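Local coordinates for ABC transporter, substrate-binding protein (Streptococcus pneumoniae, PDB 5G5Y), which binds short- and long-chain fructooligosaccharides, preferring tetrasaccharides and larger, and delivers them to an ABC transporter for import into the cell, at residues 102-107 against 487-492; 187-192 against 205-210; 432-437 against 479-484; 443-448 against 471-476. All coordinates share one frame; numbering follows the deposited sequence.

Contact 1: 102-107 against 487-492; sequences KPEYKA and DQYQAN
Ala107 and Asn492 bring their CA atoms to 5.8 Å where the end of helix 475-492 meets the short helix 104-109, a helix-to-helix contact at the surface that joins the chain's last helix to one formed some 380 residues earlier. Ala107 CB points into the junction and rests 3.7 Å from Asn492 O, at the carbonyl end of the final helix. Beside it comes the Tyr489 ring, its CG trans to the backbone N (chi1 179°), which carries the phenol forward until OH lies 3.4 Å from Glu104 CB. The Glu104 carboxylate is turned 71° against that ring, and its OE2 also bonds a glycerol molecule. With no direct hydrogen bond across the contact, water does the polar work. One molecule donates to both Pro103 O and Asn492 O, linking the first part of the earlier segment with the end of the last helix. A second donates to Glu104 OE2 at 2.9 Å and sits 2.5 Å from Tyr489 OH.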
loop_
_atom_site.group_PDB
_atom_site.type_symbol
_atom_site.label_atom_id
_atom_site.label_comp_id
_atom_site.label_asym_id
_atom_site.label_seq_id
_atom_site.Cartn_x
_atom_site.Cartn_y
_atom_site.Cartn_z
ATOM N N LYS A 102 -16.928 -8.873 7.439
ATOM C CA LYS A 102 -16.276 -8.468 6.195
ATOM C C LYS A 102 -16.054 -9.674 5.318
ATOM O O LYS A 102 -14.923 -10.125 5.166
ATOM C CB LYS A 102 -14.924 -7.798 6.490
ATOM C CG LYS A 102 -14.940 -6.720 7.547
ATOM C CD LYS A 102 -15.729 -5.510 7.142
ATOM C CE LYS A 102 -14.875 -4.563 6.361
ATOM N NZ LYS A 102 -15.684 -3.404 5.952
ATOM N N PRO A 103 -17.130 -10.210 4.711
ATOM C CA PRO A 103 -16.993 -11.395 3.899
ATOM C C PRO A 103 -16.146 -11.257 2.655
ATOM O O PRO A 103 -15.734 -12.287 2.110
ATOM C CB PRO A 103 -18.440 -11.767 3.523
ATOM C CG PRO A 103 -19.237 -10.554 3.763
ATOM C CD PRO A 103 -18.524 -9.720 4.771
ATOM N N GLU A 104 -15.858 -10.030 2.215
ATOM C CA GLU A 104 -14.923 -9.851 1.113
ATOM C C GLU A 104 -13.562 -10.485 1.411
ATOM O O GLU A 104 -12.904 -10.956 0.486
ATOM C CB GLU A 104 -14.757 -8.383 0.770
ATOM C CG GLU A 104 -13.948 -7.610 1.801
ATOM C CD GLU A 104 -14.132 -6.136 1.662
ATOM O OE1 GLU A 104 -15.098 -5.599 2.274
ATOM O OE2 GLU A 104 -13.311 -5.537 0.915
ATOM N N TYR A 105 -13.125 -10.480 2.681
ATOM C CA TYR A 105 -11.816 -11.030 2.996
ATOM C C TYR A 105 -11.799 -12.528 2.799
ATOM O O TYR A 105 -10.782 -13.048 2.399
ATOM C CB TYR A 105 -11.340 -10.655 4.399
ATOM C CG TYR A 105 -11.014 -9.185 4.526
ATOM C CD1 TYR A 105 -10.044 -8.591 3.734
ATOM C CD2 TYR A 105 -11.698 -8.384 5.417
ATOM C CE1 TYR A 105 -9.758 -7.231 3.843
ATOM C CE2 TYR A 105 -11.415 -7.040 5.545
ATOM C CZ TYR A 105 -10.429 -6.475 4.748
ATOM O OH TYR A 105 -10.139 -5.160 4.853
ATOM N N LYS A 106 -12.920 -13.202 3.036
ATOM C CA LYS A 106 -12.991 -14.630 2.821
ATOM C C LYS A 106 -12.710 -14.977 1.369
ATOM O O LYS A 106 -11.938 -15.907 1.092
ATOM C CB LYS A 106 -14.347 -15.208 3.240
ATOM C CG LYS A 106 -14.281 -16.708 3.451
ATOM C CD LYS A 106 -15.582 -17.229 4.057
ATOM C CE LYS A 106 -15.343 -18.300 5.098
ATOM N NZ LYS A 106 -14.835 -19.538 4.470
ATOM N N ALA A 107 -13.280 -14.192 0.460
ATOM C CA ALA A 107 -13.036 -14.375 -0.974
ATOM C C ALA A 107 -11.559 -14.165 -1.310
ATOM O O ALA A 107 -10.977 -14.944 -2.064
ATOM C CB ALA A 107 -13.945 -13.469 -1.800
ATOM N N ASP A 487 -15.194 -10.685 -12.263
ATOM C CA ASP A 487 -16.535 -11.249 -12.311
ATOM C C ASP A 487 -16.683 -12.355 -11.272
ATOM O O ASP A 487 -17.689 -12.388 -10.581
ATOM C CB ASP A 487 -16.905 -11.762 -13.719
ATOM C CG ASP A 487 -16.920 -10.643 -14.783
ATOM O OD1 ASP A 487 -16.979 -9.427 -14.448
ATOM O OD2 ASP A 487 -16.889 -10.976 -15.976
ATOM N N GLN A 488 -15.708 -13.248 -11.149
ATOM C CA GLN A 488 -15.778 -14.295 -10.116
ATOM C C GLN A 488 -15.861 -13.721 -8.675
ATOM O O GLN A 488 -16.634 -14.201 -7.839
ATOM C CB GLN A 488 -14.586 -15.243 -10.221
ATOM C CG GLN A 488 -14.638 -16.179 -11.412
ATOM C CD GLN A 488 -13.366 -17.010 -11.608
ATOM O OE1 GLN A 488 -12.412 -16.940 -10.816
ATOM N NE2 GLN A 488 -13.346 -17.800 -12.686
ATOM N N TYR A 489 -15.031 -12.723 -8.382
ATOM C CA TYR A 489 -15.079 -12.010 -7.097
ATOM C C TYR A 489 -16.467 -11.455 -6.772
ATOM O O TYR A 489 -16.956 -11.626 -5.640
ATOM C CB TYR A 489 -14.048 -10.883 -7.081
ATOM C CG TYR A 489 -14.032 -10.070 -5.832
ATOM C CD1 TYR A 489 -13.397 -10.517 -4.686
ATOM C CD2 TYR A 489 -14.658 -8.844 -5.799
ATOM C CE1 TYR A 489 -13.381 -9.732 -3.531
ATOM C CE2 TYR A 489 -14.635 -8.053 -4.671
ATOM C CZ TYR A 489 -14.002 -8.505 -3.541
ATOM O OH TYR A 489 -14.043 -7.681 -2.461
ATOM N N GLN A 490 -17.118 -10.819 -7.746
ATOM C CA GLN A 490 -18.510 -10.339 -7.540
ATOM C C GLN A 490 -19.449 -11.439 -7.034
ATOM O O GLN A 490 -20.242 -11.191 -6.137
ATOM C CB GLN A 490 -19.115 -9.722 -8.811
ATOM C CG GLN A 490 -18.395 -8.521 -9.372
ATOM C CD GLN A 490 -17.815 -7.595 -8.324
ATOM O OE1 GLN A 490 -16.602 -7.432 -8.237
ATOM N NE2 GLN A 490 -18.665 -7.002 -7.516
ATOM N N ALA A 491 -19.325 -12.646 -7.590
ATOM C CA ALA A 491 -20.079 -13.815 -7.126
ATOM C C ALA A 491 -19.703 -14.312 -5.723
ATOM O O ALA A 491 -20.555 -14.791 -4.992
ATOM C CB ALA A 491 -19.927 -14.955 -8.121
ATOM N N ASN A 492 -18.432 -14.212 -5.355
ATOM C CA ASN A 492 -17.918 -14.775 -4.105
ATOM C C ASN A 492 -17.767 -13.822 -2.935
ATOM O O ASN A 492 -17.549 -14.278 -1.820
ATOM C CB ASN A 492 -16.546 -15.400 -4.378
ATOM C CG ASN A 492 -16.604 -16.510 -5.417
ATOM O OD1 ASN A 492 -17.643 -17.099 -5.632
ATOM N ND2 ASN A 492 -15.485 -16.793 -6.060
HETATM O O HOH W 1 -17.006 -14.298 0.902
HETATM O O HOH W 2 -11.961 -6.908 -1.215
#

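Contact 2: 187-192 against 205-210; sequences SGNGNE and DNDDHL
Gly190 N donates to Asp207 OD2 across 2.8 Å, meeting the carboxylate from above, 38° out of its plane, in a bond bent to 139° at the hydrogen. The Asn189 side chain passes Asp207 at a slant, its CB 4.0 Å from Asp207 CG. A water lies within hydrogen-bonding distance of both partners, 2.7 Å from Asp207 OD1 and 2.8 Å from Gly190 O, though it has other acceptors to serve as well. Lys195 forms a salt bridge to Asp207 OD1. The second shell fixes the aspartate through its backbone: Asp207 occupies a type I turn closed by His209 N donating to Asn206 O. The Asn206 side chain extends that brace, its OD1 accepting from Leu210 N at 3.2 Å while its ND2 donates to Leu210 O at 3.0 Å. Further out, His209 ND1 reaches the syn lone pair of Asp205 OD1 at 2.9 Å, almost straight at 171° and in the plane of the imidazole, which sets the rotation of that ring. Both segments belong to the irregular connection between strands 181-183 and 210-212, and Gly190 adjoins Asn191, a residue that binds substrate. One carboxylate thus gathers a backbone N-H and a lysine, with a water close by, an environment that would favour its ionised form and hold the chain just before Asn191 against a hydrogen-bonded turn.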
loop_
_atom_site.group_PDB
_atom_site.type_symbol
_atom_site.label_atom_id
_atom_site.label_comp_id
_atom_site.label_asym_id
_atom_site.label_seq_id
_atom_site.Cartn_x
_atom_site.Cartn_y
_atom_site.Cartn_z
ATOM N N SER A 187 9.689 9.781 -11.544
ATOM C CA SER A 187 8.897 9.071 -12.563
ATOM C C SER A 187 8.813 7.550 -12.414
ATOM O O SER A 187 9.796 6.845 -12.155
ATOM C CB SER A 187 9.414 9.416 -13.963
ATOM O OG SER A 187 8.595 8.801 -14.977
ATOM N N GLY A 188 7.602 7.035 -12.601
ATOM C CA GLY A 188 7.353 5.620 -12.663
ATOM C C GLY A 188 6.303 5.172 -11.664
ATOM O O GLY A 188 5.337 5.892 -11.419
ATOM N N ASN A 189 6.455 3.958 -11.135
ATOM C CA ASN A 189 5.574 3.513 -10.081
ATOM C C ASN A 189 5.891 4.311 -8.795
ATOM O O ASN A 189 7.019 4.847 -8.602
ATOM C CB ASN A 189 5.664 2.004 -9.801
ATOM C CG ASN A 189 5.059 1.108 -10.924
ATOM O OD1 ASN A 189 4.010 1.388 -11.626
ATOM N ND2 ASN A 189 5.741 -0.020 -11.108
ATOM N N GLY A 190 4.886 4.416 -7.953
ATOM C CA GLY A 190 5.046 4.778 -6.557
ATOM C C GLY A 190 4.600 6.170 -6.184
ATOM O O GLY A 190 3.975 6.920 -6.969
ATOM N N ASN A 191 4.981 6.553 -4.973
ATOM C CA ASN A 191 4.351 7.699 -4.308
ATOM C C ASN A 191 4.744 9.082 -4.813
ATOM O O ASN A 191 4.098 10.067 -4.457
ATOM C CB ASN A 191 4.617 7.600 -2.804
ATOM C CG ASN A 191 4.112 6.299 -2.199
ATOM O OD1 ASN A 191 3.236 5.622 -2.764
ATOM N ND2 ASN A 191 4.665 5.935 -1.046
ATOM N N GLU A 192 5.798 9.156 -5.611
ATOM C CA GLU A 192 6.380 10.390 -6.082
ATOM C C GLU A 192 6.136 10.641 -7.571
ATOM O O GLU A 192 6.638 11.597 -8.128
ATOM C CB GLU A 192 7.884 10.422 -5.733
ATOM C CG GLU A 192 8.184 10.580 -4.243
ATOM C CD GLU A 192 7.863 9.379 -3.399
ATOM O OE1 GLU A 192 8.255 8.268 -3.759
ATOM O OE2 GLU A 192 7.202 9.514 -2.367
ATOM N N ASP A 205 -5.278 7.353 -13.946
ATOM C CA ASP A 205 -4.236 6.323 -13.990
ATOM C C ASP A 205 -3.841 5.867 -12.579
ATOM O O ASP A 205 -4.046 6.578 -11.597
ATOM C CB ASP A 205 -3.013 6.868 -14.739
ATOM C CG ASP A 205 -2.011 5.781 -15.149
ATOM O OD1 ASP A 205 -2.438 4.604 -15.362
ATOM O OD2 ASP A 205 -0.780 6.121 -15.268
ATOM N N ASN A 206 -3.251 4.684 -12.478
ATOM C CA ASN A 206 -2.651 4.259 -11.215
ATOM C C ASN A 206 -1.510 3.309 -11.523
ATOM O O ASN A 206 -1.278 3.017 -12.704
ATOM C CB ASN A 206 -3.694 3.657 -10.284
ATOM C CG ASN A 206 -4.403 2.457 -10.874
ATOM O OD1 ASN A 206 -3.792 1.608 -11.542
ATOM N ND2 ASN A 206 -5.692 2.337 -10.585
ATOM N N ASP A 207 -0.811 2.838 -10.495
ATOM C CA ASP A 207 0.404 2.017 -10.718
ATOM C C ASP A 207 0.119 0.688 -11.396
ATOM O O ASP A 207 1.032 0.111 -11.951
ATOM C CB ASP A 207 1.184 1.830 -9.408
ATOM C CG ASP A 207 1.900 3.097 -8.968
ATOM O OD1 ASP A 207 2.008 4.050 -9.792
ATOM O OD2 ASP A 207 2.369 3.159 -7.804
ATOM N N ASP A 208 -1.116 0.188 -11.330
ATOM C CA ASP A 208 -1.518 -1.021 -12.084
ATOM C C ASP A 208 -2.041 -0.714 -13.499
ATOM O O ASP A 208 -2.330 -1.631 -14.256
ATOM C CB ASP A 208 -2.642 -1.754 -11.361
ATOM C CG ASP A 208 -2.246 -2.213 -9.967
ATOM O OD1 ASP A 208 -1.164 -2.793 -9.801
ATOM O OD2 ASP A 208 -3.021 -1.983 -9.013
ATOM N N HIS A 209 -2.188 0.573 -13.832
ATOM C CA HIS A 209 -2.877 1.030 -15.043
ATOM C C HIS A 209 -4.232 0.348 -15.215
ATOM O O HIS A 209 -4.618 -0.006 -16.332
ATOM C CB HIS A 209 -2.024 0.845 -16.290
ATOM C CG HIS A 209 -0.637 1.381 -16.160
ATOM N ND1 HIS A 209 -0.376 2.700 -15.862
ATOM C CD2 HIS A 209 0.567 0.771 -16.256
ATOM C CE1 HIS A 209 0.929 2.868 -15.729
ATOM N NE2 HIS A 209 1.522 1.721 -15.983
ATOM N N LEU A 210 -4.921 0.126 -14.106
ATOM C CA LEU A 210 -6.179 -0.604 -14.141
ATOM C C LEU A 210 -7.187 -0.025 -13.164
ATOM O O LEU A 210 -6.942 -0.004 -11.952
ATOM C CB LEU A 210 -5.924 -2.067 -13.821
ATOM C CG LEU A 210 -7.005 -3.042 -14.232
ATOM C CD1 LEU A 210 -6.943 -3.304 -15.729
ATOM C CD2 LEU A 210 -6.796 -4.352 -13.479
HETATM O O HOH W 3 1.784 6.452 -8.677
#

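Contact 3: 432-437 against 479-484; sequences LDKIAH and LAIKQK. With ZN (zinc ion), chain H.
Lys434 lies across Ile481, and almost its whole length serves as hydrocarbon. Its CB begins the contact 4.2 Å from Ile481 CD1; the chain then runs extended through CG, and CD lies equally near that methyl group. A bend at chi3 (-77°) keeps the chain close, so that CE comes to 3.8 Å from Ile481 CD1. Only the tip turns polar: NZ still touches the isoleucine but forms its salt bridge with Asp431, one turn back along the chain. Lys484 NZ bridges to the same aspartate, so the two lysines share one anion.

Next to this, Ile435 and Ile481 meet tip to tip, Ile435 CD1 standing 3.7 Å from Ile481 CG2, and Met427 touches both. Lys482 adds its aliphatic part, CE at 4.3 Å from Ile435 CG2. On another side of helix 429-455, His437 NE2 binds a zinc ion at 2.0 Å together with Asp441, a pair one helical turn apart. The short helical segments are 10.8 Å apart at closest approach and run at 135° to each other, a separation filled by the isoleucines and the aliphatic parts of the lysines: a hydrophobic seam, edged by lysines, between two helix segments that run obliquely, nearer antiparallel than parallel, in the C-terminal helical region.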
loop_
_atom_site.group_PDB
_atom_site.type_symbol
_atom_site.label_atom_id
_atom_site.label_comp_id
_atom_site.label_asym_id
_atom_site.label_seq_id
_atom_site.Cartn_x
_atom_site.Cartn_y
_atom_site.Cartn_z
ATOM N N LEU A 432 -1.336 -16.590 -12.932
ATOM C CA LEU A 432 -0.255 -15.829 -12.284
ATOM C C LEU A 432 0.943 -15.677 -13.201
ATOM O O LEU A 432 1.455 -14.562 -13.397
ATOM C CB LEU A 432 0.151 -16.446 -10.947
ATOM C CG LEU A 432 -0.776 -16.187 -9.771
ATOM C CD1 LEU A 432 -0.511 -17.138 -8.615
ATOM C CD2 LEU A 432 -0.590 -14.758 -9.299
ATOM N N ASP A 433 1.354 -16.789 -13.814
ATOM C CA ASP A 433 2.477 -16.792 -14.745
ATOM C C ASP A 433 2.192 -15.994 -16.027
ATOM O O ASP A 433 3.060 -15.309 -16.520
ATOM C CB ASP A 433 2.889 -18.231 -15.113
ATOM C CG ASP A 433 3.443 -19.021 -13.916
ATOM O OD1 ASP A 433 3.793 -18.440 -12.842
ATOM O OD2 ASP A 433 3.528 -20.254 -14.075
ATOM N N LYS A 434 0.997 -16.109 -16.575
ATOM C CA LYS A 434 0.628 -15.340 -17.755
ATOM C C LYS A 434 0.659 -13.833 -17.501
ATOM O O LYS A 434 1.135 -13.053 -18.333
ATOM C CB LYS A 434 -0.784 -15.695 -18.207
ATOM C CG LYS A 434 -0.900 -17.055 -18.852
ATOM C CD LYS A 434 -2.223 -17.262 -19.583
ATOM C CE LYS A 434 -3.342 -17.535 -18.614
ATOM N NZ LYS A 434 -4.672 -17.692 -19.268
ATOM N N ILE A 435 0.120 -13.444 -16.353
ATOM C CA ILE A 435 0.050 -12.033 -15.957
ATOM C C ILE A 435 1.459 -11.480 -15.684
ATOM O O ILE A 435 1.780 -10.386 -16.139
ATOM C CB ILE A 435 -0.908 -11.885 -14.731
ATOM C CG1 ILE A 435 -2.358 -12.189 -15.134
ATOM C CG2 ILE A 435 -0.835 -10.523 -14.024
ATOM C CD1 ILE A 435 -2.951 -11.319 -16.223
ATOM N N ALA A 436 2.300 -12.263 -15.007
ATOM C CA ALA A 436 3.693 -11.894 -14.720
ATOM C C ALA A 436 4.506 -11.641 -15.979
ATOM O O ALA A 436 5.309 -10.698 -16.053
ATOM C CB ALA A 436 4.373 -12.964 -13.860
ATOM N N HIS A 437 4.338 -12.519 -16.949
ATOM C CA HIS A 437 4.991 -12.385 -18.227
ATOM C C HIS A 437 4.553 -11.105 -18.939
ATOM O O HIS A 437 5.401 -10.344 -19.409
ATOM C CB HIS A 437 4.720 -13.627 -19.088
ATOM C CG HIS A 437 5.318 -13.593 -20.458
ATOM N ND1 HIS A 437 5.268 -14.686 -21.296
ATOM C CD2 HIS A 437 5.989 -12.638 -21.142
ATOM C CE1 HIS A 437 5.881 -14.404 -22.431
ATOM N NE2 HIS A 437 6.325 -13.164 -22.363
ATOM N N LEU A 479 -6.394 -8.210 -20.011
ATOM C CA LEU A 479 -7.705 -7.690 -19.615
ATOM C C LEU A 479 -8.769 -8.735 -19.461
ATOM O O LEU A 479 -9.570 -8.643 -18.526
ATOM C CB LEU A 479 -8.199 -6.604 -20.562
ATOM C CG LEU A 479 -7.458 -5.277 -20.396
ATOM C CD1 LEU A 479 -7.825 -4.351 -21.551
ATOM C CD2 LEU A 479 -7.827 -4.633 -19.054
ATOM N N ALA A 480 -8.758 -9.748 -20.337
ATOM C CA ALA A 480 -9.719 -10.830 -20.211
ATOM C C ALA A 480 -9.475 -11.597 -18.922
ATOM O O ALA A 480 -10.426 -11.985 -18.261
ATOM C CB ALA A 480 -9.689 -11.785 -21.421
ATOM N N ILE A 481 -8.217 -11.841 -18.576
ATOM C CA ILE A 481 -7.901 -12.504 -17.312
ATOM C C ILE A 481 -8.384 -11.669 -16.104
ATOM O O ILE A 481 -9.045 -12.199 -15.193
ATOM C CB ILE A 481 -6.414 -12.830 -17.168
ATOM C CG1 ILE A 481 -6.038 -13.927 -18.183
ATOM C CG2 ILE A 481 -6.117 -13.260 -15.733
ATOM C CD1 ILE A 481 -4.568 -13.966 -18.497
ATOM N N LYS A 482 -8.071 -10.383 -16.125
ATOM C CA LYS A 482 -8.458 -9.489 -15.035
ATOM C C LYS A 482 -9.977 -9.429 -14.894
ATOM O O LYS A 482 -10.534 -9.473 -13.772
ATOM C CB LYS A 482 -7.838 -8.106 -15.230
ATOM C CG LYS A 482 -6.305 -8.048 -15.074
ATOM C CD LYS A 482 -5.876 -8.071 -13.621
ATOM C CE LYS A 482 -4.357 -8.076 -13.451
ATOM N NZ LYS A 482 -3.992 -7.947 -12.009
ATOM N N GLN A 483 -10.672 -9.353 -16.030
ATOM C CA GLN A 483 -12.127 -9.311 -16.016
ATOM C C GLN A 483 -12.700 -10.616 -15.500
ATOM O O GLN A 483 -13.680 -10.605 -14.782
ATOM C CB GLN A 483 -12.688 -9.012 -17.430
ATOM C CG GLN A 483 -14.156 -8.738 -17.473
ATOM C CD GLN A 483 -14.514 -7.417 -16.832
ATOM O OE1 GLN A 483 -14.067 -6.376 -17.282
ATOM N NE2 GLN A 483 -15.373 -7.450 -15.816
ATOM N N LYS A 484 -12.107 -11.751 -15.883
ATOM C CA LYS A 484 -12.563 -13.025 -15.388
ATOM C C LYS A 484 -12.544 -13.095 -13.851
ATOM O O LYS A 484 -13.528 -13.473 -13.214
ATOM C CB LYS A 484 -11.728 -14.155 -16.007
ATOM C CG LYS A 484 -12.071 -15.574 -15.553
ATOM C CD LYS A 484 -11.152 -16.598 -16.226
ATOM C CE LYS A 484 -9.775 -16.623 -15.587
ATOM N NZ LYS A 484 -8.910 -17.722 -16.102
HETATM ZN ZN ZN H . 7.061 -11.992 -23.821
#

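Contact 4: 443-448 against 471-476; sequences NDYIYR and EKYGLS
Tyr445 offers one face of its ring to the edge of Tyr473, a T-shaped (edge-to-face) pair with centroids 5.6 Å apart and planes at 67°. The edge atom that leads is Tyr473 CE2, which stands 3.9 Å from Tyr445 CG and equally near CD2, so it arrives over the part of the ring next to CB and not over its middle. At its own rim, in plane, Tyr445 meets Arg448 NH2, from the next turn of its helix. The Tyr445 ring is aimed by its first torsion, with CG trans to the backbone N (chi1 173°), and it also packs on Glu469 and Leu470 of helix 459-472. Tyr473 also touches Asp441 and Met442, so it rests against helix 429-455 beside the Tyr445 ring.

Behind Tyr473 the chain changes direction. Gly474, at a positive phi of 106°, ends helix 459-472 in a Schellman motif, and the same residue is the N-cap of helix 475-492. Glu471 reaches over the turn: its OE1 accepts from Ser476 N through the syn lone pair at 2.8 Å, and its OE2 accepts from Ser476 OG at 2.6 Å. The carboxylate is thereby held by two bonds near a helix start, whose dipole would probably stabilise its charge. The arrangement is that of a tight helix-to-helix turn, with glycine ending one helix and capping the next, pinned to a third helix by an aromatic pair.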
loop_
_atom_site.group_PDB
_atom_site.type_symbol
_atom_site.label_atom_id
_atom_site.label_comp_id
_atom_site.label_asym_id
_atom_site.label_seq_id
_atom_site.Cartn_x
_atom_site.Cartn_y
_atom_site.Cartn_z
ATOM N N ASN A 443 5.422 -3.297 -18.811
ATOM C CA ASN A 443 5.427 -2.233 -17.794
ATOM C C ASN A 443 6.494 -1.185 -18.057
ATOM O O ASN A 443 6.198 0.031 -18.087
ATOM C CB ASN A 443 5.521 -2.792 -16.370
ATOM C CG ASN A 443 4.203 -3.412 -15.907
ATOM O OD1 ASN A 443 3.204 -3.361 -16.627
ATOM N ND2 ASN A 443 4.194 -3.979 -14.715
ATOM N N ASP A 444 7.722 -1.626 -18.276
ATOM C CA ASP A 444 8.828 -0.702 -18.550
ATOM C C ASP A 444 8.601 0.025 -19.867
ATOM O O ASP A 444 8.911 1.196 -19.967
ATOM C CB ASP A 444 10.196 -1.414 -18.557
ATOM C CG ASP A 444 10.651 -1.890 -17.142
ATOM O OD1 ASP A 444 10.284 -1.277 -16.135
ATOM O OD2 ASP A 444 11.413 -2.886 -17.041
ATOM N N TYR A 445 8.029 -0.659 -20.851
ATOM C CA TYR A 445 7.680 -0.038 -22.156
ATOM C C TYR A 445 6.689 1.123 -22.012
ATOM O O TYR A 445 6.838 2.198 -22.614
ATOM C CB TYR A 445 7.120 -1.107 -23.114
ATOM C CG TYR A 445 6.582 -0.559 -24.399
ATOM C CD1 TYR A 445 7.443 -0.112 -25.408
ATOM C CD2 TYR A 445 5.219 -0.475 -24.624
ATOM C CE1 TYR A 445 6.936 0.408 -26.589
ATOM C CE2 TYR A 445 4.702 0.045 -25.788
ATOM C CZ TYR A 445 5.572 0.500 -26.780
ATOM O OH TYR A 445 5.047 1.030 -27.950
ATOM N N ILE A 446 5.645 0.900 -21.226
ATOM C CA ILE A 446 4.666 1.945 -20.964
ATOM C C ILE A 446 5.353 3.212 -20.383
ATOM O O ILE A 446 5.105 4.346 -20.833
ATOM C CB ILE A 446 3.564 1.436 -20.011
ATOM C CG1 ILE A 446 2.639 0.467 -20.759
ATOM C CG2 ILE A 446 2.750 2.603 -19.425
ATOM C CD1 ILE A 446 1.815 -0.381 -19.850
ATOM N N TYR A 447 6.218 3.025 -19.404
ATOM C CA TYR A 447 6.917 4.171 -18.816
ATOM C C TYR A 447 7.961 4.771 -19.760
ATOM O O TYR A 447 8.169 5.964 -19.742
ATOM C CB TYR A 447 7.505 3.836 -17.463
ATOM C CG TYR A 447 6.461 3.747 -16.336
ATOM C CD1 TYR A 447 5.474 4.717 -16.167
ATOM C CD2 TYR A 447 6.465 2.681 -15.447
ATOM C CE1 TYR A 447 4.523 4.611 -15.143
ATOM C CE2 TYR A 447 5.528 2.569 -14.424
ATOM C CZ TYR A 447 4.563 3.549 -14.276
ATOM O OH TYR A 447 3.652 3.462 -13.255
ATOM N N ARG A 448 8.623 3.952 -20.553
ATOM C CA ARG A 448 9.601 4.485 -21.509
ATOM C C ARG A 448 8.913 5.423 -22.514
ATOM O O ARG A 448 9.378 6.532 -22.741
ATOM C CB ARG A 448 10.336 3.366 -22.242
ATOM C CG ARG A 448 11.402 3.917 -23.207
ATOM C CD ARG A 448 12.220 2.836 -23.898
ATOM N NE ARG A 448 11.491 1.960 -24.818
ATOM C CZ ARG A 448 11.178 2.231 -26.091
ATOM N NH1 ARG A 448 11.446 3.414 -26.653
ATOM N NH2 ARG A 448 10.571 1.292 -26.824
ATOM N N GLU A 471 -0.878 -4.526 -27.678
ATOM C CA GLU A 471 -1.588 -5.748 -28.074
ATOM C C GLU A 471 -0.618 -6.858 -28.447
ATOM O O GLU A 471 -0.860 -7.997 -28.085
ATOM C CB GLU A 471 -2.602 -5.517 -29.201
ATOM C CG GLU A 471 -3.382 -6.771 -29.609
ATOM C CD GLU A 471 -4.039 -7.491 -28.412
ATOM O OE1 GLU A 471 -4.293 -6.835 -27.355
ATOM O OE2 GLU A 471 -4.307 -8.707 -28.500
ATOM N N LYS A 472 0.487 -6.552 -29.118
ATOM C CA LYS A 472 1.503 -7.583 -29.329
ATOM C C LYS A 472 2.028 -8.182 -28.026
ATOM O O LYS A 472 2.384 -9.364 -27.990
ATOM C CB LYS A 472 2.673 -7.060 -30.142
ATOM C CG LYS A 472 2.322 -6.761 -31.592
ATOM C CD LYS A 472 3.464 -5.975 -32.202
ATOM C CE LYS A 472 3.153 -5.383 -33.551
ATOM N NZ LYS A 472 4.378 -4.657 -33.998
ATOM N N TYR A 473 2.131 -7.353 -26.972
ATOM C CA TYR A 473 2.527 -7.843 -25.665
ATOM C C TYR A 473 1.417 -8.570 -24.904
ATOM O O TYR A 473 1.681 -9.112 -23.821
ATOM C CB TYR A 473 3.044 -6.722 -24.770
ATOM C CG TYR A 473 4.397 -6.166 -25.125
ATOM C CD1 TYR A 473 5.491 -7.003 -25.376
ATOM C CD2 TYR A 473 4.596 -4.805 -25.169
ATOM C CE1 TYR A 473 6.740 -6.475 -25.652
ATOM C CE2 TYR A 473 5.833 -4.269 -25.434
ATOM C CZ TYR A 473 6.906 -5.107 -25.678
ATOM O OH TYR A 473 8.101 -4.520 -25.974
ATOM N N GLY A 474 0.199 -8.557 -25.418
ATOM C CA GLY A 474 -0.872 -9.376 -24.868
ATOM C C GLY A 474 -1.923 -8.621 -24.062
ATOM O O GLY A 474 -2.593 -9.224 -23.209
ATOM N N LEU A 475 -2.070 -7.319 -24.313
ATOM C CA LEU A 475 -3.017 -6.510 -23.551
ATOM C C LEU A 475 -4.434 -7.096 -23.537
ATOM O O LEU A 475 -5.061 -7.148 -22.477
ATOM C CB LEU A 475 -3.053 -5.065 -24.059
ATOM C CG LEU A 475 -3.974 -4.110 -23.294
ATOM C CD1 LEU A 475 -3.522 -4.035 -21.852
ATOM C CD2 LEU A 475 -3.989 -2.750 -23.972
ATOM N N SER A 476 -4.965 -7.539 -24.683
ATOM C CA SER A 476 -6.321 -8.077 -24.664
ATOM C C SER A 476 -6.437 -9.309 -23.779
ATOM O O SER A 476 -7.436 -9.468 -23.099
ATOM C CB SER A 476 -6.877 -8.357 -26.064
ATOM O OG SER A 476 -6.118 -9.342 -26.716
#

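Helix 475-492 runs through three of the four contacts: its start lies in contact 4, its middle in contact 3 and its end in contact 1. Helix 429-455 pairs with it in contact 3 and continues into contact 4, the two centres about 13 Å apart. Contact 2 comes first to close along the chain, before contacts 3 and 4 open, while contact 1 spans them all. Although separate in sequence, contact 2 packs directly on its neighbours: Leu210 touches Leu479 and Lys482, and His209 meets Ile446 and Tyr447. The C-terminal helices thus join the loop that carries substrate-binding Asn191 to helix 104-109, contact 1 lying about 25 Å from contact 2 between centres.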